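Cyclodipeptide synthase, BtCDPS (Bacillus thermoamylovorans, PDB 6ZTU) probably acts as an aminoacyltransferase that joins two amino acids, delivered as aminoacyl-tRNAs, into a cyclic dipeptide. Local coordinates at residues 73-78 / 153-158; 92-97 / 106-111; 114-119 / 189-194. One frame throughout, in Å; residues are numbered along the deposited sequence.

Contact 1: residues 73-78 / 153-158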
ATOM      1  N   GLU A  73       0.910 -15.492  -9.892  1.00 33.61           N
ATOM      2  CA  GLU A  73       1.799 -16.597 -10.238  1.00 34.46           C
ATOM      3  C   GLU A  73       1.974 -17.561  -9.074  1.00 43.10           C
ATOM      4  O   GLU A  73       2.159 -18.768  -9.279  1.00 39.93           O
ATOM      5  CB  GLU A  73       3.156 -16.056 -10.684  1.00 35.83           C
ATOM      6  CG  GLU A  73       3.092 -15.290 -11.991  1.00 34.21           C
ATOM      7  CD  GLU A  73       4.418 -14.710 -12.379  1.00 38.20           C
ATOM      8  OE1 GLU A  73       5.225 -14.386 -11.484  1.00 36.57           O
ATOM      9  OE2 GLU A  73       4.665 -14.577 -13.592  1.00 39.85           O
ATOM     10  N   ALA A  74       1.936 -17.049  -7.842  1.00 39.54           N
ATOM     11  CA  ALA A  74       2.071 -17.931  -6.688  1.00 41.54           C
ATOM     12  C   ALA A  74       0.801 -18.736  -6.446  1.00 38.45           C
ATOM     13  O   ALA A  74       0.869 -19.852  -5.921  1.00 49.51           O
ATOM     14  CB  ALA A  74       2.436 -17.118  -5.444  1.00 32.40           C
ATOM     15  N   LEU A  75      -0.361 -18.193  -6.805  1.00 41.51           N
ATOM     16  CA  LEU A  75      -1.624 -18.911  -6.690  1.00 43.39           C
ATOM     17  C   LEU A  75      -1.948 -19.712  -7.944  1.00 51.37           C
ATOM     18  O   LEU A  75      -3.125 -19.825  -8.320  1.00 54.81           O
ATOM     19  CB  LEU A  75      -2.765 -17.943  -6.366  1.00 45.49           C
ATOM     20  CG  LEU A  75      -2.656 -17.226  -5.015  1.00 43.38           C
ATOM     21  CD1 LEU A  75      -3.718 -16.148  -4.840  1.00 43.71           C
ATOM     22  CD2 LEU A  75      -2.726 -18.230  -3.882  1.00 41.77           C
ATOM     23  N   GLY A  76      -0.929 -20.254  -8.609  1.00 53.44           N
ATOM     24  CA  GLY A  76      -1.130 -20.970  -9.854  1.00 53.23           C
ATOM     25  C   GLY A  76      -1.779 -20.130 -10.937  1.00 60.58           C
ATOM     26  O   GLY A  76      -2.961 -20.315 -11.254  1.00 62.34           O
ATOM     27  N   THR A  77      -1.022 -19.183 -11.497  1.00 50.58           N
ATOM     28  CA  THR A  77      -1.424 -18.484 -12.711  1.00 42.78           C
ATOM     29  C   THR A  77      -0.196 -18.374 -13.604  1.00 46.32           C
ATOM     30  O   THR A  77       0.837 -17.845 -13.177  1.00 43.07           O
ATOM     31  CB  THR A  77      -1.998 -17.096 -12.411  1.00 47.44           C
ATOM     32  OG1 THR A  77      -3.110 -17.215 -11.521  1.00 49.84           O
ATOM     33  CG2 THR A  77      -2.474 -16.429 -13.689  1.00 45.89           C
ATOM     34  N   PRO A  78      -0.244 -18.883 -14.830  1.00 44.41           N
ATOM     35  CA  PRO A  78       0.915 -18.738 -15.715  1.00 44.59           C
ATOM     36  C   PRO A  78       1.181 -17.265 -15.992  1.00 41.59           C
ATOM     37  O   PRO A  78       0.260 -16.446 -16.026  1.00 41.18           O
ATOM     38  CB  PRO A  78       0.496 -19.486 -16.989  1.00 45.68           C
ATOM     39  CG  PRO A  78      -0.750 -20.260 -16.613  1.00 48.65           C
ATOM     40  CD  PRO A  78      -1.400 -19.476 -15.517  1.00 48.33           C
ATOM     41  N   SER A 153      -5.352 -13.889   1.610  1.00 34.95           N
ATOM     42  CA  SER A 153      -6.559 -13.115   1.348  1.00 38.68           C
ATOM     43  C   SER A 153      -6.999 -13.238  -0.105  1.00 40.43           C
ATOM     44  O   SER A 153      -8.198 -13.173  -0.394  1.00 44.17           O
ATOM     45  CB  SER A 153      -6.357 -11.647   1.736  1.00 41.23           C
ATOM     46  OG  SER A 153      -5.353 -11.021   0.960  1.00 41.69           O
ATOM     47  N   ARG A 154      -6.065 -13.434  -1.028  1.00 37.34           N
ATOM     48  CA  ARG A 154      -6.451 -13.582  -2.422  1.00 39.61           C
ATOM     49  C   ARG A 154      -6.792 -15.016  -2.789  1.00 41.32           C
ATOM     50  O   ARG A 154      -7.534 -15.231  -3.751  1.00 44.49           O
ATOM     51  CB  ARG A 154      -5.352 -13.045  -3.335  1.00 39.05           C
ATOM     52  CG  ARG A 154      -5.339 -11.527  -3.320  1.00 39.90           C
ATOM     53  CD  ARG A 154      -4.025 -10.979  -3.776  1.00 36.64           C
ATOM     54  NE  ARG A 154      -4.035  -9.520  -3.723  1.00 40.42           N
ATOM     55  CZ  ARG A 154      -3.655  -8.805  -2.667  1.00 39.90           C
ATOM     56  NH1 ARG A 154      -3.217  -9.408  -1.570  1.00 37.22           N
ATOM     57  NH2 ARG A 154      -3.698  -7.481  -2.718  1.00 38.78           N
ATOM     58  N   ALA A 155      -6.279 -15.994  -2.042  1.00 43.83           N
ATOM     59  CA  ALA A 155      -6.785 -17.355  -2.171  1.00 45.98           C
ATOM     60  C   ALA A 155      -8.270 -17.418  -1.828  1.00 50.22           C
ATOM     61  O   ALA A 155      -9.038 -18.102  -2.511  1.00 51.73           O
ATOM     62  CB  ALA A 155      -5.979 -18.310  -1.289  1.00 46.20           C
ATOM     63  N   LYS A 156      -8.694 -16.709  -0.776  1.00 48.15           N
ATOM     64  CA  LYS A 156     -10.126 -16.593  -0.507  1.00 50.35           C
ATOM     65  C   LYS A 156     -10.820 -15.821  -1.616  1.00 48.06           C
ATOM     66  O   LYS A 156     -11.853 -16.254  -2.142  1.00 52.11           O
ATOM     67  CB  LYS A 156     -10.384 -15.906   0.840  1.00 50.61           C
ATOM     68  CG  LYS A 156     -10.199 -16.764   2.094  1.00 59.24           C
ATOM     69  CD  LYS A 156      -9.268 -16.102   3.107  1.00 54.38           C
ATOM     70  CE  LYS A 156      -8.709 -17.105   4.117  1.00 57.94           C
ATOM     71  NZ  LYS A 156      -7.509 -17.830   3.604  1.00 58.06           N
ATOM     72  N   SER A 157     -10.265 -14.667  -1.984  1.00 45.11           N
ATOM     73  CA  SER A 157     -10.930 -13.776  -2.926  1.00 46.37           C
ATOM     74  C   SER A 157     -11.104 -14.446  -4.284  1.00 53.03           C
ATOM     75  O   SER A 157     -12.215 -14.504  -4.825  1.00 52.03           O
ATOM     76  CB  SER A 157     -10.141 -12.474  -3.056  1.00 51.46           C
ATOM     77  OG  SER A 157     -10.847 -11.515  -3.827  1.00 60.87           O
ATOM     78  N   LEU A 158     -10.017 -14.971  -4.842  1.00 50.13           N
ATOM     79  CA  LEU A 158     -10.067 -15.708  -6.098  1.00 50.66           C
ATOM     80  C   LEU A 158     -10.671 -17.102  -5.938  1.00 51.01           C
ATOM     81  O   LEU A 158     -10.658 -17.875  -6.901  1.00 54.74           O
ATOM     82  CB  LEU A 158      -8.661 -15.814  -6.700  1.00 50.08           C
ATOM     83  CG  LEU A 158      -7.908 -14.501  -6.958  1.00 50.95           C
ATOM     84  CD1 LEU A 158      -6.479 -14.791  -7.380  1.00 45.90           C
ATOM     85  CD2 LEU A 158      -8.608 -13.628  -7.997  1.00 52.82           C
TER
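Leu75 and Ala155 mark the closest backbone approach of the two segments, their CA atoms 7.0 Å apart, where the chain leaving helix 68-74 passes the last turn of helix 137-157. That second helix is still wound at this point, with Leu158 N bonded to Arg154 O at 2.7 Å, and Leu158 is the first residue to drop out of helical angles. Leu75 supplies the whole of one side of the contact. With CG beside the backbone N (chi1 -64°), both its methyls face helix 137-157 and divide the work. CD1 settles over the helix backbone, 3.8 Å from Ala155 N, and lies equally near Arg154 CB; it also meets the CD1 methyl of Leu158 at 4.0 Å. CD2 reaches Ala155 CB more loosely, at 4.2 Å. The Arg154 side chain crosses that of Leu75 at about a right angle and touches it through CB alone. Beyond that its extended chain carries the guanidinium away, to Pro35 O and to Ala150 O one turn back in its own helix, leaving the arginine about 6 Å from the bound hexanediol. No hydrogen bond spans the two segments. Their attachment is therefore purely apolar, a leucine set against the end of a helix, while the guanidinium of Arg154, carried off from the contact, hydrogen-bonds to those two carbonyl oxygens.

Contact 2: residues 92-97 / 106-111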
ATOM      1  N   ARG A  92      -8.290  -0.468 -14.349  1.00 37.65           N
ATOM      2  CA  ARG A  92      -9.536  -0.222 -13.625  1.00 37.08           C
ATOM      3  C   ARG A  92      -9.307   0.729 -12.453  1.00 37.90           C
ATOM      4  O   ARG A  92     -10.054   1.697 -12.265  1.00 35.94           O
ATOM      5  CB  ARG A  92     -10.137  -1.545 -13.140  1.00 42.23           C
ATOM      6  CG  ARG A  92     -11.504  -1.400 -12.481  1.00 45.37           C
ATOM      7  CD  ARG A  92     -12.094  -2.743 -12.029  1.00 48.02           C
ATOM      8  NE  ARG A  92     -11.286  -3.403 -11.003  1.00 50.69           N
ATOM      9  CZ  ARG A  92     -11.448  -3.251  -9.686  1.00 57.54           C
ATOM     10  NH1 ARG A  92     -12.401  -2.456  -9.201  1.00 47.61           N
ATOM     11  NH2 ARG A  92     -10.651  -3.899  -8.841  1.00 54.91           N
ATOM     12  N   HIS A  93      -8.274   0.469 -11.651  1.00 37.27           N
ATOM     13  CA  HIS A  93      -7.986   1.342 -10.517  1.00 34.45           C
ATOM     14  C   HIS A  93      -7.683   2.762 -10.979  1.00 31.74           C
ATOM     15  O   HIS A  93      -8.137   3.736 -10.365  1.00 29.85           O
ATOM     16  CB  HIS A  93      -6.810   0.789  -9.710  1.00 31.06           C
ATOM     17  CG  HIS A  93      -7.152  -0.410  -8.879  1.00 33.96           C
ATOM     18  ND1 HIS A  93      -6.189  -1.221  -8.316  1.00 31.16           N
ATOM     19  CD2 HIS A  93      -8.347  -0.942  -8.527  1.00 33.78           C
ATOM     20  CE1 HIS A  93      -6.779  -2.198  -7.646  1.00 34.86           C
ATOM     21  NE2 HIS A  93      -8.086  -2.054  -7.762  1.00 36.78           N
ATOM     22  N   PHE A  94      -6.906   2.898 -12.056  1.00 33.44           N
ATOM     23  CA  PHE A  94      -6.581   4.228 -12.561  1.00 31.20           C
ATOM     24  C   PHE A  94      -7.836   4.963 -13.017  1.00 32.12           C
ATOM     25  O   PHE A  94      -8.029   6.136 -12.683  1.00 33.09           O
ATOM     26  CB  PHE A  94      -5.568   4.127 -13.702  1.00 34.04           C
ATOM     27  CG  PHE A  94      -4.999   5.457 -14.124  1.00 39.06           C
ATOM     28  CD1 PHE A  94      -5.718   6.305 -14.954  1.00 38.23           C
ATOM     29  CD2 PHE A  94      -3.749   5.864 -13.682  1.00 39.30           C
ATOM     30  CE1 PHE A  94      -5.196   7.540 -15.336  1.00 43.78           C
ATOM     31  CE2 PHE A  94      -3.223   7.096 -14.056  1.00 38.63           C
ATOM     32  CZ  PHE A  94      -3.946   7.932 -14.884  1.00 39.33           C
ATOM     33  N   ARG A  95      -8.700   4.286 -13.775  1.00 37.00           N
ATOM     34  CA  ARG A  95      -9.919   4.929 -14.266  1.00 41.50           C
ATOM     35  C   ARG A  95     -10.749   5.490 -13.118  1.00 37.22           C
ATOM     36  O   ARG A  95     -11.095   6.678 -13.107  1.00 38.20           O
ATOM     37  CB  ARG A  95     -10.750   3.935 -15.082  1.00 41.84           C
ATOM     38  CG  ARG A  95     -12.053   4.524 -15.640  1.00 49.95           C
ATOM     39  CD  ARG A  95     -12.929   3.451 -16.283  1.00 54.19           C
ATOM     40  NE  ARG A  95     -12.132   2.314 -16.745  1.00 55.65           N
ATOM     41  CZ  ARG A  95     -12.358   1.048 -16.401  1.00 56.29           C
ATOM     42  NH1 ARG A  95     -13.373   0.745 -15.598  1.00 52.29           N
ATOM     43  NH2 ARG A  95     -11.568   0.083 -16.864  1.00 52.87           N
ATOM     44  N   PHE A  96     -11.075   4.643 -12.136  1.00 35.88           N
ATOM     45  CA  PHE A  96     -11.918   5.088 -11.030  1.00 32.84           C
ATOM     46  C   PHE A  96     -11.234   6.172 -10.215  1.00 34.97           C
ATOM     47  O   PHE A  96     -11.888   7.108  -9.743  1.00 32.97           O
ATOM     48  CB  PHE A  96     -12.279   3.907 -10.126  1.00 34.82           C
ATOM     49  CG  PHE A  96     -13.115   2.858 -10.798  1.00 44.29           C
ATOM     50  CD1 PHE A  96     -13.936   3.184 -11.869  1.00 43.45           C
ATOM     51  CD2 PHE A  96     -13.090   1.544 -10.353  1.00 44.33           C
ATOM     52  CE1 PHE A  96     -14.704   2.215 -12.490  1.00 46.32           C
ATOM     53  CE2 PHE A  96     -13.867   0.574 -10.966  1.00 47.20           C
ATOM     54  CZ  PHE A  96     -14.669   0.912 -12.040  1.00 45.97           C
ATOM     55  N   SER A  97      -9.923   6.045 -10.003  1.00 31.94           N
ATOM     56  CA  SER A  97      -9.211   7.077  -9.260  1.00 31.29           C
ATOM     57  C   SER A  97      -9.199   8.396 -10.024  1.00 33.83           C
ATOM     58  O   SER A  97      -9.416   9.459  -9.437  1.00 30.50           O
ATOM     59  CB  SER A  97      -7.783   6.616  -8.958  1.00 32.26           C
ATOM     60  OG  SER A  97      -7.808   5.428  -8.181  1.00 29.81           O
ATOM     61  N   ARG A 106      -8.893  17.914  -8.428  1.00 37.34           N
ATOM     62  CA  ARG A 106      -7.565  17.551  -7.954  1.00 35.29           C
ATOM     63  C   ARG A 106      -6.671  17.104  -9.103  1.00 31.02           C
ATOM     64  O   ARG A 106      -7.141  16.530 -10.090  1.00 33.43           O
ATOM     65  CB  ARG A 106      -7.656  16.411  -6.934  1.00 34.50           C
ATOM     66  CG  ARG A 106      -8.305  16.783  -5.616  1.00 33.30           C
ATOM     67  CD  ARG A 106      -7.282  17.384  -4.699  1.00 36.55           C
ATOM     68  NE  ARG A 106      -7.846  17.789  -3.417  1.00 35.54           N
ATOM     69  CZ  ARG A 106      -7.112  18.202  -2.393  1.00 34.13           C
ATOM     70  NH1 ARG A 106      -5.795  18.270  -2.520  1.00 34.96           N
ATOM     71  NH2 ARG A 106      -7.688  18.565  -1.259  1.00 34.47           N
ATOM     72  N   GLU A 107      -5.367  17.330  -8.943  1.00 31.79           N
ATOM     73  CA  GLU A 107      -4.399  16.788  -9.892  1.00 32.70           C
ATOM     74  C   GLU A 107      -4.497  15.271  -9.945  1.00 34.34           C
ATOM     75  O   GLU A 107      -4.707  14.610  -8.922  1.00 33.30           O
ATOM     76  CB  GLU A 107      -2.979  17.190  -9.494  1.00 39.49           C
ATOM     77  CG  GLU A 107      -2.773  18.678  -9.351  1.00 47.19           C
ATOM     78  CD  GLU A 107      -1.793  19.213 -10.370  1.00 61.47           C
ATOM     79  OE1 GLU A 107      -0.895  19.998  -9.988  1.00 63.59           O
ATOM     80  OE2 GLU A 107      -1.923  18.831 -11.556  1.00 61.28           O
ATOM     81  N   ILE A 108      -4.328  14.718 -11.144  1.00 29.13           N
ATOM     82  CA  ILE A 108      -4.377  13.274 -11.340  1.00 31.29           C
ATOM     83  C   ILE A 108      -3.049  12.669 -10.902  1.00 31.21           C
ATOM     84  O   ILE A 108      -2.244  12.230 -11.731  1.00 32.18           O
ATOM     85  CB  ILE A 108      -4.710  12.929 -12.800  1.00 32.87           C
ATOM     86  CG1 ILE A 108      -5.908  13.763 -13.258  1.00 34.06           C
ATOM     87  CG2 ILE A 108      -5.045  11.449 -12.941  1.00 32.51           C
ATOM     88  CD1 ILE A 108      -7.153  13.561 -12.402  1.00 34.65           C
ATOM     89  N   ASP A 109      -2.822  12.623  -9.590  1.00 28.40           N
ATOM     90  CA  ASP A 109      -1.541  12.198  -9.035  1.00 27.31           C
ATOM     91  C   ASP A 109      -1.646  10.719  -8.669  1.00 27.10           C
ATOM     92  O   ASP A 109      -1.965  10.364  -7.536  1.00 27.34           O
ATOM     93  CB  ASP A 109      -1.173  13.060  -7.837  1.00 26.65           C
ATOM     94  CG  ASP A 109       0.317  13.250  -7.698  1.00 31.34           C
ATOM     95  OD1 ASP A 109       0.981  13.541  -8.722  1.00 30.14           O
ATOM     96  OD2 ASP A 109       0.826  13.104  -6.568  1.00 29.83           O
ATOM     97  N   ILE A 110      -1.376   9.857  -9.649  1.00 26.00           N
ATOM     98  CA  ILE A 110      -1.522   8.410  -9.522  1.00 25.97           C
ATOM     99  C   ILE A 110      -0.248   7.756 -10.030  1.00 24.40           C
ATOM    100  O   ILE A 110       0.182   8.027 -11.156  1.00 24.81           O
ATOM    101  CB  ILE A 110      -2.729   7.879 -10.320  1.00 26.71           C
ATOM    102  CG1 ILE A 110      -4.003   8.667  -9.991  1.00 26.30           C
ATOM    103  CG2 ILE A 110      -2.906   6.366 -10.091  1.00 28.26           C
ATOM    104  CD1 ILE A 110      -5.192   8.280 -10.870  1.00 29.17           C
ATOM    105  N   TYR A 111       0.344   6.882  -9.218  1.00 24.94           N
ATOM    106  CA  TYR A 111       1.563   6.168  -9.578  1.00 23.61           C
ATOM    107  C   TYR A 111       1.426   4.705  -9.174  1.00 22.83           C
ATOM    108  O   TYR A 111       0.625   4.366  -8.301  1.00 22.92           O
ATOM    109  CB  TYR A 111       2.797   6.763  -8.883  1.00 23.65           C
ATOM    110  CG  TYR A 111       2.891   8.252  -9.058  1.00 25.31           C
ATOM    111  CD1 TYR A 111       2.296   9.123  -8.154  1.00 27.35           C
ATOM    112  CD2 TYR A 111       3.544   8.787 -10.155  1.00 26.02           C
ATOM    113  CE1 TYR A 111       2.361  10.492  -8.340  1.00 28.23           C
ATOM    114  CE2 TYR A 111       3.614  10.147 -10.344  1.00 25.37           C
ATOM    115  CZ  TYR A 111       3.020  10.993  -9.439  1.00 28.12           C
ATOM    116  OH  TYR A 111       3.097  12.354  -9.643  1.00 30.73           O
TER
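Ile110 is held between Phe94 and Ser97, and here the contact is tight. Its CD1 methyl lies over one face of the Phe94 ring, 4.0 Å from the ring centroid and 15° off the normal, a CH-pi contact, and meets Ser97 CB at 3.6 Å. The CG2 branch reaches Phe94 CD2 at 3.7 Å. The ring gets there because Phe94 carries CG anti to its backbone N (chi1 -170°), which brings the ring out from the helix to meet Ile110. Ser97 OG turns back to His93 O at 2.8 Å, approaching from the opposite face of that carbonyl to Ser97 N, so the serine hydroxyl is satisfied within its own helix. Helix 79-103 thereby covers edge strand 110-112, which pairs in parallel with strand 58-63; the intervening helices make this a beta-alpha-beta crossover, in keeping with the Rossmann-like HUP clan. Replacing Ile110 by alanine would probably leave the Phe94 ring without its methyl cover and open a gap beside Ser97. Ile110 and Ser97 are buried, whereas Phe94 and Ile108 are both exposed, and between these two the packing slackens: Ile108, at the centre of an inverse gamma turn, offers CG2 obliquely to Phe94 CZ, no nearer than 4.2 Å.

Contact 3: residues 114-119 / 189-194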
ATOM      1  N   SER A 114       6.144   0.770  -9.145  1.00 22.86           N
ATOM      2  CA  SER A 114       7.230   0.549 -10.093  1.00 26.09           C
ATOM      3  C   SER A 114       7.664   1.816 -10.825  1.00 25.94           C
ATOM      4  O   SER A 114       8.552   1.741 -11.682  1.00 26.87           O
ATOM      5  CB  SER A 114       6.826  -0.500 -11.129  1.00 27.66           C
ATOM      6  OG  SER A 114       6.615  -1.760 -10.514  1.00 27.38           O
ATOM      7  N   ASP A 115       7.086   2.969 -10.504  1.00 23.32           N
ATOM      8  CA  ASP A 115       7.334   4.195 -11.259  1.00 22.38           C
ATOM      9  C   ASP A 115       8.525   4.992 -10.737  1.00 25.50           C
ATOM     10  O   ASP A 115       8.696   6.160 -11.131  1.00 24.48           O
ATOM     11  CB  ASP A 115       6.087   5.089 -11.238  1.00 24.69           C
ATOM     12  CG  ASP A 115       4.944   4.532 -12.062  1.00 28.90           C
ATOM     13  OD1 ASP A 115       5.176   3.608 -12.864  1.00 37.80           O
ATOM     14  OD2 ASP A 115       3.813   5.021 -11.914  1.00 25.80           O
ATOM     15  N   PHE A 116       9.354   4.393  -9.872  1.00 21.70           N
ATOM     16  CA  PHE A 116      10.364   5.126  -9.110  1.00 23.94           C
ATOM     17  C   PHE A 116      11.739   4.465  -9.193  1.00 20.71           C
ATOM     18  O   PHE A 116      12.595   4.687  -8.343  1.00 24.28           O
ATOM     19  CB  PHE A 116       9.898   5.300  -7.658  1.00 25.46           C
ATOM     20  CG  PHE A 116       8.658   6.135  -7.555  1.00 23.11           C
ATOM     21  CD1 PHE A 116       8.745   7.502  -7.356  1.00 27.03           C
ATOM     22  CD2 PHE A 116       7.403   5.567  -7.769  1.00 23.69           C
ATOM     23  CE1 PHE A 116       7.599   8.290  -7.309  1.00 27.12           C
ATOM     24  CE2 PHE A 116       6.254   6.345  -7.720  1.00 24.26           C
ATOM     25  CZ  PHE A 116       6.350   7.704  -7.502  1.00 24.89           C
ATOM     26  N   LYS A 117      11.989   3.704 -10.257  1.00 27.30           N
ATOM     27  CA  LYS A 117      13.285   3.060 -10.432  1.00 30.31           C
ATOM     28  C   LYS A 117      14.413   4.066 -10.630  1.00 27.73           C
ATOM     29  O   LYS A 117      15.579   3.724 -10.414  1.00 29.61           O
ATOM     30  CB  LYS A 117      13.226   2.088 -11.616  1.00 34.66           C
ATOM     31  CG  LYS A 117      12.495   0.779 -11.285  1.00 40.26           C
ATOM     32  CD  LYS A 117      12.262  -0.077 -12.521  1.00 49.60           C
ATOM     33  CE  LYS A 117      10.813  -0.545 -12.605  1.00 45.98           C
ATOM     34  NZ  LYS A 117      10.387  -0.761 -14.023  1.00 50.63           N
ATOM     35  N   ASN A 118      14.096   5.295 -11.034  1.00 23.89           N
ATOM     36  CA  ASN A 118      15.095   6.344 -11.188  1.00 23.78           C
ATOM     37  C   ASN A 118      15.068   7.346 -10.042  1.00 26.15           C
ATOM     38  O   ASN A 118      15.629   8.437 -10.164  1.00 25.41           O
ATOM     39  CB  ASN A 118      14.891   7.049 -12.529  1.00 27.15           C
ATOM     40  CG  ASN A 118      15.167   6.135 -13.693  1.00 28.76           C
ATOM     41  OD1 ASN A 118      16.319   5.907 -14.049  1.00 30.12           O
ATOM     42  ND2 ASN A 118      14.114   5.564 -14.261  1.00 26.71           N
ATOM     43  N   ASN A 119      14.441   6.988  -8.926  1.00 22.68           N
ATOM     44  CA  ASN A 119      14.309   7.845  -7.755  1.00 22.63           C
ATOM     45  C   ASN A 119      15.283   7.312  -6.714  1.00 23.10           C
ATOM     46  O   ASN A 119      15.239   6.124  -6.379  1.00 23.60           O
ATOM     47  CB  ASN A 119      12.853   7.824  -7.263  1.00 20.91           C
ATOM     48  CG  ASN A 119      12.628   8.604  -5.976  1.00 24.08           C
ATOM     49  OD1 ASN A 119      12.999   8.161  -4.883  1.00 24.52           O
ATOM     50  ND2 ASN A 119      11.962   9.748  -6.092  1.00 21.51           N
ATOM     51  N   SER A 189       9.060  11.194   1.445  1.00 22.14           N
ATOM     52  CA  SER A 189      10.356  11.596   0.918  1.00 25.40           C
ATOM     53  C   SER A 189      10.562  11.097  -0.501  1.00 26.68           C
ATOM     54  O   SER A 189      11.196  11.789  -1.310  1.00 26.62           O
ATOM     55  CB  SER A 189      11.465  11.084   1.829  1.00 25.86           C
ATOM     56  OG  SER A 189      11.500  11.838   3.032  1.00 28.59           O
ATOM     57  N   ILE A 190      10.038   9.911  -0.830  1.00 23.01           N
ATOM     58  CA  ILE A 190      10.104   9.433  -2.220  1.00 22.28           C
ATOM     59  C   ILE A 190       9.363  10.388  -3.152  1.00 23.42           C
ATOM     60  O   ILE A 190       9.853  10.741  -4.239  1.00 23.55           O
ATOM     61  CB  ILE A 190       9.532   8.005  -2.331  1.00 21.48           C
ATOM     62  CG1 ILE A 190      10.440   7.009  -1.611  1.00 21.56           C
ATOM     63  CG2 ILE A 190       9.324   7.604  -3.809  1.00 23.83           C
ATOM     64  CD1 ILE A 190       9.748   5.652  -1.420  1.00 20.85           C
ATOM     65  N   LEU A 191       8.159  10.808  -2.751  1.00 22.10           N
ATOM     66  CA  LEU A 191       7.329  11.625  -3.629  1.00 22.10           C
ATOM     67  C   LEU A 191       7.703  13.105  -3.598  1.00 22.20           C
ATOM     68  O   LEU A 191       7.430  13.823  -4.572  1.00 26.93           O
ATOM     69  CB  LEU A 191       5.855  11.460  -3.257  1.00 22.69           C
ATOM     70  CG  LEU A 191       5.239  10.092  -3.573  1.00 25.22           C
ATOM     71  CD1 LEU A 191       4.004   9.887  -2.707  1.00 26.41           C
ATOM     72  CD2 LEU A 191       4.879  10.013  -5.044  1.00 26.75           C
ATOM     73  N   GLY A 192       8.320  13.574  -2.525  1.00 23.61           N
ATOM     74  CA  GLY A 192       8.708  14.960  -2.406  1.00 25.52           C
ATOM     75  C   GLY A 192       7.772  15.833  -1.597  1.00 28.02           C
ATOM     76  O   GLY A 192       7.720  17.042  -1.840  1.00 29.57           O
ATOM     77  N   TYR A 193       7.024  15.265  -0.655  1.00 25.02           N
ATOM     78  CA  TYR A 193       6.218  16.046   0.275  1.00 26.29           C
ATOM     79  C   TYR A 193       6.929  16.169   1.616  1.00 24.69           C
ATOM     80  O   TYR A 193       7.774  15.344   1.974  1.00 26.16           O
ATOM     81  CB  TYR A 193       4.828  15.419   0.455  1.00 26.99           C
ATOM     82  CG  TYR A 193       4.073  15.485  -0.834  1.00 23.80           C
ATOM     83  CD1 TYR A 193       3.407  16.646  -1.210  1.00 24.67           C
ATOM     84  CD2 TYR A 193       4.085  14.416  -1.728  1.00 24.87           C
ATOM     85  CE1 TYR A 193       2.750  16.731  -2.415  1.00 26.61           C
ATOM     86  CE2 TYR A 193       3.423  14.497  -2.940  1.00 27.21           C
ATOM     87  CZ  TYR A 193       2.755  15.659  -3.276  1.00 28.51           C
ATOM     88  OH  TYR A 193       2.103  15.750  -4.489  1.00 30.10           O
ATOM     89  N   LYS A 194       6.608  17.243   2.346  1.00 26.06           N
ATOM     90  CA  LYS A 194       7.238  17.475   3.638  1.00 25.99           C
ATOM     91  C   LYS A 194       6.985  16.321   4.593  1.00 25.97           C
ATOM     92  O   LYS A 194       7.851  15.972   5.406  1.00 25.08           O
ATOM     93  CB  LYS A 194       6.705  18.772   4.248  1.00 29.55           C
ATOM     94  CG  LYS A 194       7.473  19.219   5.474  1.00 34.65           C
ATOM     95  CD  LYS A 194       6.549  19.635   6.609  1.00 45.22           C
ATOM     96  CE  LYS A 194       5.753  20.870   6.247  1.00 46.67           C
ATOM     97  NZ  LYS A 194       5.206  21.554   7.463  1.00 49.57           N
TER
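Phe116 rests the CD1, CE1 and CZ atoms of its ring against two aliphatic side chains at the end of helix 167-191. The CG2 methyl of Ile190 comes to 3.6 Å from CD1, and the CD2 methyl of Leu191 to 3.7 Å from CZ, both meeting the ring obliquely. Leu191 starts out from its CA away from the loop, yet its chain bends back far enough for that methyl to arrive. Beside this apolar patch Asn119 supplies the polar link. With CG anti to the backbone N (chi1 176°), its amide is carried across Ile190 at about a right angle, and ND2 donates to Ile190 O at 3.0 Å. The donor lies in the carbonyl plane, on a lone pair, but the N-H points imperfectly, at 133°, and the oxygen sits 32° out of the amide plane. The bond serves a carbonyl in the last turn of the helix, just before Gly192 leaves helical angles with positive phi. The same amide works in both directions: its OD1 accepts from Tyr122 N, so that Asn119 is the N-cap of helix 120-135 while its ND2 holds the end of helix 167-191. A type I beta turn from Phe116 to Asn119, closed by Asn119 N to Phe116 O at 3.0 Å, brings the ring and the amide to the same partner. Phe183 meets the Phe116 ring edge-to-face, and Tyr122 touches both Phe116 and Ile190; the contact thus fills the corner between strand 110-112, the start of helix 120-135 and the end of helix 167-191.

From the N terminus, contact 1 opens first, at the end of helix 68-74. Contact 2 then opens on helix 79-103 and closes at 106-111, which begins nine residues after 92-97 ends and runs into strand 110-112, so it lies within the long loop that contact 1 spans. Contact 3 opens at 114-119, before 153-158 has closed contact 1, and closes at 189-194; contacts 1 and 3 therefore cross, on opposite sides of the chain's centre. Contacts 2 and 3, in series, also touch: Tyr111 CB packs on Phe116 CE2 at 3.7 Å. Contact 2 ties edge strand 110-112 to helix 79-103, contact 3 the following loop to the end of helix 167-191, and contact 1 joins helices 68-74 and 137-157.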